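Local coordinates for protein halohydrin epoxidase A (Corynebacterium sp., PDB 4Z9F) that probably catalyses the reversible loss of hydrogen halide from vicinal halohydrins to form epoxides, without a nicotinamide cofactor, on a Rossmann-type fold, at residues 80-85 and 104-109; 131-136 and 153-158. The protein carries 1 engineered substitution. All coordinates share one frame; numbering follows the deposited sequence.

Contact 1. Residues 80-85 and 104-109; sequences DYIPRP and EALSIF
D80 and A105 meet at a carbonyl oxygen. D80 CB lies 3.6 Å from A105 O. D80 OD1 is 3.7 Å from A105 O, too far for a hydrogen bond, and A105 O is buried with no polar partner in the model. The helix explains part of this. F109 N skips A105 O and bonds to E104 O at 2.8 Å, in a wider pi-type turn, and the next residue, P110, has no N-H to offer.

The carboxylate of D80 also touches an aromatic ring. OD1 approaches F109 CD1 at 3.5 Å, with the carboxylate and ring planes 71° apart. F109 reaches it because its CG stands anti to the backbone N (chi1 -170°). The other oxygen, D80 OD2, is hydrogen-bonded to S78.

The 80-85 segment leaves the C-terminal end of strand 73-79, in the central parallel sheet of this Rossmann-type fold. Helix 96-123 follows it in the chain and packs back against it. Beyond the contact, D80 O accepts from R151 of helix 147-165, while the Y81 ring stacks on H11.

The remaining contacts are mostly apolar. L106 sends CD2 against the Y81 backbone, 3.7 Å from Y81 C. Its other methyl, CD1, lies 4.4 Å from I82 CG2. The A105 methyl faces the loop: CB is 3.8 Å from Y81 O and 4.3 Å from I82 CB. I82 continues onto Q101 and V102, one turn earlier on the helix.

Contact 2. Residues 131-136 and 153-158; sequences FITSSV and ATVALV
The beta-alpha-beta unit of strand 127-132, helix 147-165 and strand 170-177 brings F131 against V158, T154 and L157. V158 CG2 lies 3.4 Å from F131 CD1. The two side chains run past each other in opposite directions. V158 CG2 stands anti to its own carbonyl carbon, and this branch does the touching. The T154 side chain crosses F131 at about a right angle, with T154 CG2 3.8 Å from F131 CD2. L157 CD2 adds a looser contact at F131 CE2, 4.3 Å away. All three side chains come from the same side of the ring plane.

In the Rossmann-type fold, this helix packs on one side of the parallel sheet, and the strand runs straight into the loop that starts at T133. T133 crosses V155 at about a right angle, and its OG1 lies 3.6 Å from V155 CG2. With chi1 at 64°, OG1 lies between the backbone N and the carbonyl carbon, where it meets this methyl and is also hydrogen-bonded to I175 O of strand 170-177. T133 CG2 also comes 4.1 Å from T154 CG2.

Beyond T133 the loop makes no close contact with 153-158. S134 OG accepts from V136 N at 3.3 Å, with an N-H...O angle of 161°, forming an ST turn.

Contact 2 is the more buried of the two. All of its touching residues are enclosed, and methyl groups and one phenyl ring carry it. Contact 1 is partly buried and mixes apolar packing with backbone carbonyls and a carboxylate. It sets the loop that follows strand 73-79 against helix 96-123. Contact 2 sets the end of strand 127-132 and the loop after it against helix 147-165. The two helices lie side by side. L106 O of contact 1 and T154 OG1 of contact 2 are 2.6 Å apart, a probable hydrogen bond, and A153 packs on S107. Both helices also reach the second subunit: E104 forms a salt bridge with its R100, and L157 packs on its P145.

Contact 1. Residues 80-85 and 104-109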
loop_
_atom_site.group_PDB
_atom_site.type_symbol
_atom_site.label_atom_id
_atom_site.label_comp_id
_atom_site.label_asym_id
_atom_site.label_seq_id
_atom_site.Cartn_x
_atom_site.Cartn_y
_atom_site.Cartn_z
ATOM N N ASP C 80 -19.561 -6.158 -10.395
ATOM C CA ASP C 80 -20.411 -5.082 -9.921
ATOM C C ASP C 80 -20.086 -3.783 -10.650
ATOM O O ASP C 80 -18.931 -3.521 -10.990
ATOM C CB ASP C 80 -20.255 -4.926 -8.409
ATOM C CG ASP C 80 -20.548 -6.232 -7.675
ATOM O OD1 ASP C 80 -21.744 -6.582 -7.571
ATOM O OD2 ASP C 80 -19.595 -6.922 -7.239
ATOM N N TYR C 81 -21.124 -2.994 -10.913
ATOM C CA TYR C 81 -20.994 -1.743 -11.647
ATOM C C TYR C 81 -22.209 -0.890 -11.323
ATOM O O TYR C 81 -23.212 -1.382 -10.801
ATOM C CB TYR C 81 -20.869 -1.989 -13.155
ATOM C CG TYR C 81 -22.174 -1.798 -13.901
ATOM C CD1 TYR C 81 -22.379 -0.680 -14.706
ATOM C CD2 TYR C 81 -23.213 -2.712 -13.777
ATOM C CE1 TYR C 81 -23.578 -0.489 -15.380
ATOM C CE2 TYR C 81 -24.409 -2.532 -14.451
ATOM C CZ TYR C 81 -24.582 -1.423 -15.251
ATOM O OH TYR C 81 -25.774 -1.241 -15.910
ATOM N N ILE C 82 -22.096 0.405 -11.593
ATOM C CA ILE C 82 -23.240 1.299 -11.455
ATOM C C ILE C 82 -23.334 2.077 -12.765
ATOM O O ILE C 82 -22.297 2.350 -13.392
ATOM C CB ILE C 82 -23.116 2.196 -10.206
ATOM C CG1 ILE C 82 -24.429 2.943 -9.934
ATOM C CG2 ILE C 82 -21.928 3.164 -10.323
ATOM C CD1 ILE C 82 -24.540 3.533 -8.540
ATOM N N PRO C 83 -24.538 2.373 -13.262
ATOM C CA PRO C 83 -24.645 3.086 -14.543
ATOM C C PRO C 83 -23.970 4.450 -14.476
ATOM O O PRO C 83 -24.175 5.224 -13.535
ATOM C CB PRO C 83 -26.161 3.206 -14.754
ATOM C CG PRO C 83 -26.718 1.989 -14.060
ATOM C CD PRO C 83 -25.842 1.827 -12.830
ATOM N N ARG C 84 -23.132 4.722 -15.470
ATOM C CA ARG C 84 -22.545 6.040 -15.650
ATOM C C ARG C 84 -23.637 7.092 -15.723
ATOM O O ARG C 84 -24.765 6.783 -16.101
ATOM C CB ARG C 84 -21.711 6.077 -16.921
ATOM C CG ARG C 84 -20.631 5.056 -16.943
ATOM C CD ARG C 84 -19.887 5.135 -18.249
ATOM N NE ARG C 84 -19.215 6.420 -18.429
ATOM C CZ ARG C 84 -18.427 6.701 -19.467
ATOM N NH1 ARG C 84 -18.217 5.789 -20.406
ATOM N NH2 ARG C 84 -17.847 7.892 -19.571
ATOM N N PRO C 85 -23.305 8.344 -15.368
ATOM C CA PRO C 85 -21.981 8.776 -14.908
ATOM C C PRO C 85 -21.861 8.731 -13.393
ATOM O O PRO C 85 -21.127 9.546 -12.825
ATOM C CB PRO C 85 -21.905 10.219 -15.418
ATOM C CG PRO C 85 -23.334 10.701 -15.240
ATOM C CD PRO C 85 -24.228 9.487 -15.503
ATOM N N GLU C 104 -24.822 0.630 -2.395
ATOM C CA GLU C 104 -25.677 -0.531 -2.618
ATOM C C GLU C 104 -25.152 -1.377 -3.768
ATOM O O GLU C 104 -24.978 -2.592 -3.629
ATOM C CB GLU C 104 -27.115 -0.095 -2.891
ATOM C CG GLU C 104 -28.121 -1.242 -2.801
ATOM C CD GLU C 104 -28.341 -1.727 -1.382
ATOM O OE1 GLU C 104 -28.659 -2.926 -1.201
ATOM O OE2 GLU C 104 -28.209 -0.914 -0.441
ATOM N N ALA C 105 -24.846 -0.743 -4.906
ATOM C CA ALA C 105 -24.446 -1.506 -6.089
ATOM C C ALA C 105 -23.025 -2.050 -5.969
ATOM O O ALA C 105 -22.723 -3.145 -6.469
ATOM C CB ALA C 105 -24.568 -0.636 -7.349
ATOM N N LEU C 106 -22.125 -1.294 -5.338
ATOM C CA LEU C 106 -20.716 -1.652 -5.386
ATOM C C LEU C 106 -20.203 -2.317 -4.119
ATOM O O LEU C 106 -19.141 -2.948 -4.167
ATOM C CB LEU C 106 -19.865 -0.410 -5.681
ATOM C CG LEU C 106 -20.323 0.354 -6.923
ATOM C CD1 LEU C 106 -19.450 1.565 -7.091
ATOM C CD2 LEU C 106 -20.280 -0.547 -8.166
ATOM N N SER C 107 -20.941 -2.218 -3.007
ATOM C CA SER C 107 -20.473 -2.738 -1.727
ATOM C C SER C 107 -21.484 -3.674 -1.079
ATOM O O SER C 107 -21.115 -4.761 -0.625
ATOM C CB SER C 107 -20.156 -1.586 -0.775
ATOM O OG SER C 107 -19.356 -0.610 -1.436
ATOM N N ILE C 108 -22.749 -3.261 -1.000
ATOM C CA ILE C 108 -23.737 -4.088 -0.311
ATOM C C ILE C 108 -24.132 -5.287 -1.167
ATOM O O ILE C 108 -24.147 -6.430 -0.688
ATOM C CB ILE C 108 -24.956 -3.251 0.093
ATOM C CG1 ILE C 108 -24.537 -2.104 1.010
ATOM C CG2 ILE C 108 -25.981 -4.135 0.810
ATOM C CD1 ILE C 108 -24.066 -2.542 2.382
ATOM N N PHE C 109 -24.456 -5.050 -2.440
ATOM C CA PHE C 109 -24.796 -6.141 -3.353
ATOM C C PHE C 109 -23.758 -7.257 -3.357
ATOM O O PHE C 109 -24.146 -8.425 -3.194
ATOM C CB PHE C 109 -25.032 -5.556 -4.757
ATOM C CG PHE C 109 -25.625 -6.520 -5.750
ATOM C CD1 PHE C 109 -24.844 -7.493 -6.360
ATOM C CD2 PHE C 109 -26.959 -6.414 -6.118
ATOM C CE1 PHE C 109 -25.387 -8.354 -7.287
ATOM C CE2 PHE C 109 -27.502 -7.270 -7.050
ATOM C CZ PHE C 109 -26.716 -8.243 -7.634
#

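Contact 2. Residues 131-136 and 153-158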
loop_
_atom_site.group_PDB
_atom_site.type_symbol
_atom_site.label_atom_id
_atom_site.label_comp_id
_atom_site.label_asym_id
_atom_site.label_seq_id
_atom_site.Cartn_x
_atom_site.Cartn_y
_atom_site.Cartn_z
ATOM N N PHE C 131 -13.993 -10.704 -7.683
ATOM C CA PHE C 131 -14.716 -9.446 -7.611
ATOM C C PHE C 131 -14.101 -8.471 -8.606
ATOM O O PHE C 131 -12.892 -8.214 -8.562
ATOM C CB PHE C 131 -14.676 -8.875 -6.193
ATOM C CG PHE C 131 -15.470 -9.675 -5.203
ATOM C CD1 PHE C 131 -14.941 -10.824 -4.625
ATOM C CD2 PHE C 131 -16.741 -9.265 -4.831
ATOM C CE1 PHE C 131 -15.678 -11.558 -3.690
ATOM C CE2 PHE C 131 -17.489 -10.005 -3.908
ATOM C CZ PHE C 131 -16.952 -11.146 -3.337
ATOM N N ILE C 132 -14.918 -7.955 -9.519
ATOM C CA ILE C 132 -14.465 -6.899 -10.418
ATOM C C ILE C 132 -14.735 -5.575 -9.729
ATOM O O ILE C 132 -15.889 -5.229 -9.455
ATOM C CB ILE C 132 -15.162 -6.966 -11.786
ATOM C CG1 ILE C 132 -15.223 -8.404 -12.303
ATOM C CG2 ILE C 132 -14.437 -6.041 -12.784
ATOM C CD1 ILE C 132 -13.904 -9.044 -12.723
ATOM N N THR C 133 -13.662 -4.840 -9.427
ATOM C CA THR C 133 -13.783 -3.605 -8.670
ATOM C C THR C 133 -13.301 -2.467 -9.561
ATOM O O THR C 133 -13.895 -2.210 -10.614
ATOM C CB THR C 133 -13.005 -3.704 -7.347
ATOM O OG1 THR C 133 -11.599 -3.864 -7.592
ATOM C CG2 THR C 133 -13.498 -4.931 -6.556
ATOM N N SER C 134 -12.203 -1.820 -9.193
ATOM C CA SER C 134 -11.724 -0.684 -9.967
ATOM C C SER C 134 -10.321 -0.358 -9.487
ATOM O O SER C 134 -9.945 -0.706 -8.365
ATOM C CB SER C 134 -12.628 0.535 -9.801
ATOM O OG SER C 134 -12.044 1.653 -10.449
ATOM N N SER C 135 -9.555 0.334 -10.335
ATOM C CA SER C 135 -8.257 0.809 -9.869
ATOM C C SER C 135 -8.408 1.671 -8.624
ATOM O O SER C 135 -7.527 1.667 -7.752
ATOM C CB SER C 135 -7.539 1.588 -10.975
ATOM O OG SER C 135 -8.203 2.806 -11.242
ATOM N N VAL C 136 -9.524 2.405 -8.505
ATOM C CA VAL C 136 -9.720 3.265 -7.337
ATOM C C VAL C 136 -10.049 2.467 -6.089
ATOM O O VAL C 136 -10.185 3.052 -5.013
ATOM C CB VAL C 136 -10.809 4.341 -7.542
ATOM C CG1 VAL C 136 -10.405 5.287 -8.662
ATOM C CG2 VAL C 136 -12.186 3.708 -7.818
ATOM N N ALA C 153 -14.152 -0.580 -0.238
ATOM C CA ALA C 153 -14.782 -1.482 0.725
ATOM C C ALA C 153 -14.774 -2.916 0.211
ATOM O O ALA C 153 -14.480 -3.850 0.964
ATOM C CB ALA C 153 -16.215 -1.027 1.033
ATOM N N THR C 154 -15.060 -3.107 -1.077
ATOM C CA THR C 154 -15.140 -4.455 -1.627
ATOM C C THR C 154 -13.760 -5.070 -1.855
ATOM O O THR C 154 -13.594 -6.291 -1.760
ATOM C CB THR C 154 -15.968 -4.426 -2.912
ATOM O OG1 THR C 154 -17.281 -3.954 -2.593
ATOM C CG2 THR C 154 -16.073 -5.781 -3.524
ATOM N N VAL C 155 -12.746 -4.256 -2.116
ATOM C CA VAL C 155 -11.402 -4.812 -2.117
ATOM C C VAL C 155 -11.037 -5.293 -0.719
ATOM O O VAL C 155 -10.458 -6.371 -0.550
ATOM C CB VAL C 155 -10.397 -3.773 -2.645
ATOM C CG1 VAL C 155 -8.974 -4.331 -2.576
ATOM C CG2 VAL C 155 -10.742 -3.385 -4.088
ATOM N N ALA C 156 -11.360 -4.492 0.301
ATOM C CA ALA C 156 -11.086 -4.869 1.685
ATOM C C ALA C 156 -11.904 -6.083 2.105
ATOM O O ALA C 156 -11.456 -6.877 2.945
ATOM C CB ALA C 156 -11.383 -3.687 2.611
ATOM N N LEU C 157 -13.103 -6.241 1.543
ATOM C CA LEU C 157 -13.874 -7.452 1.810
ATOM C C LEU C 157 -13.133 -8.683 1.303
ATOM O O LEU C 157 -13.022 -9.693 2.010
ATOM C CB LEU C 157 -15.257 -7.341 1.171
ATOM C CG LEU C 157 -16.121 -8.611 1.107
ATOM C CD1 LEU C 157 -16.731 -8.888 2.470
ATOM C CD2 LEU C 157 -17.198 -8.424 0.053
ATOM N N VAL C 158 -12.579 -8.598 0.095
ATOM C CA VAL C 158 -11.764 -9.682 -0.444
ATOM C C VAL C 158 -10.578 -9.979 0.466
ATOM O O VAL C 158 -10.318 -11.136 0.822
ATOM C CB VAL C 158 -11.296 -9.329 -1.864
ATOM C CG1 VAL C 158 -10.201 -10.275 -2.316
ATOM C CG2 VAL C 158 -12.479 -9.356 -2.815
#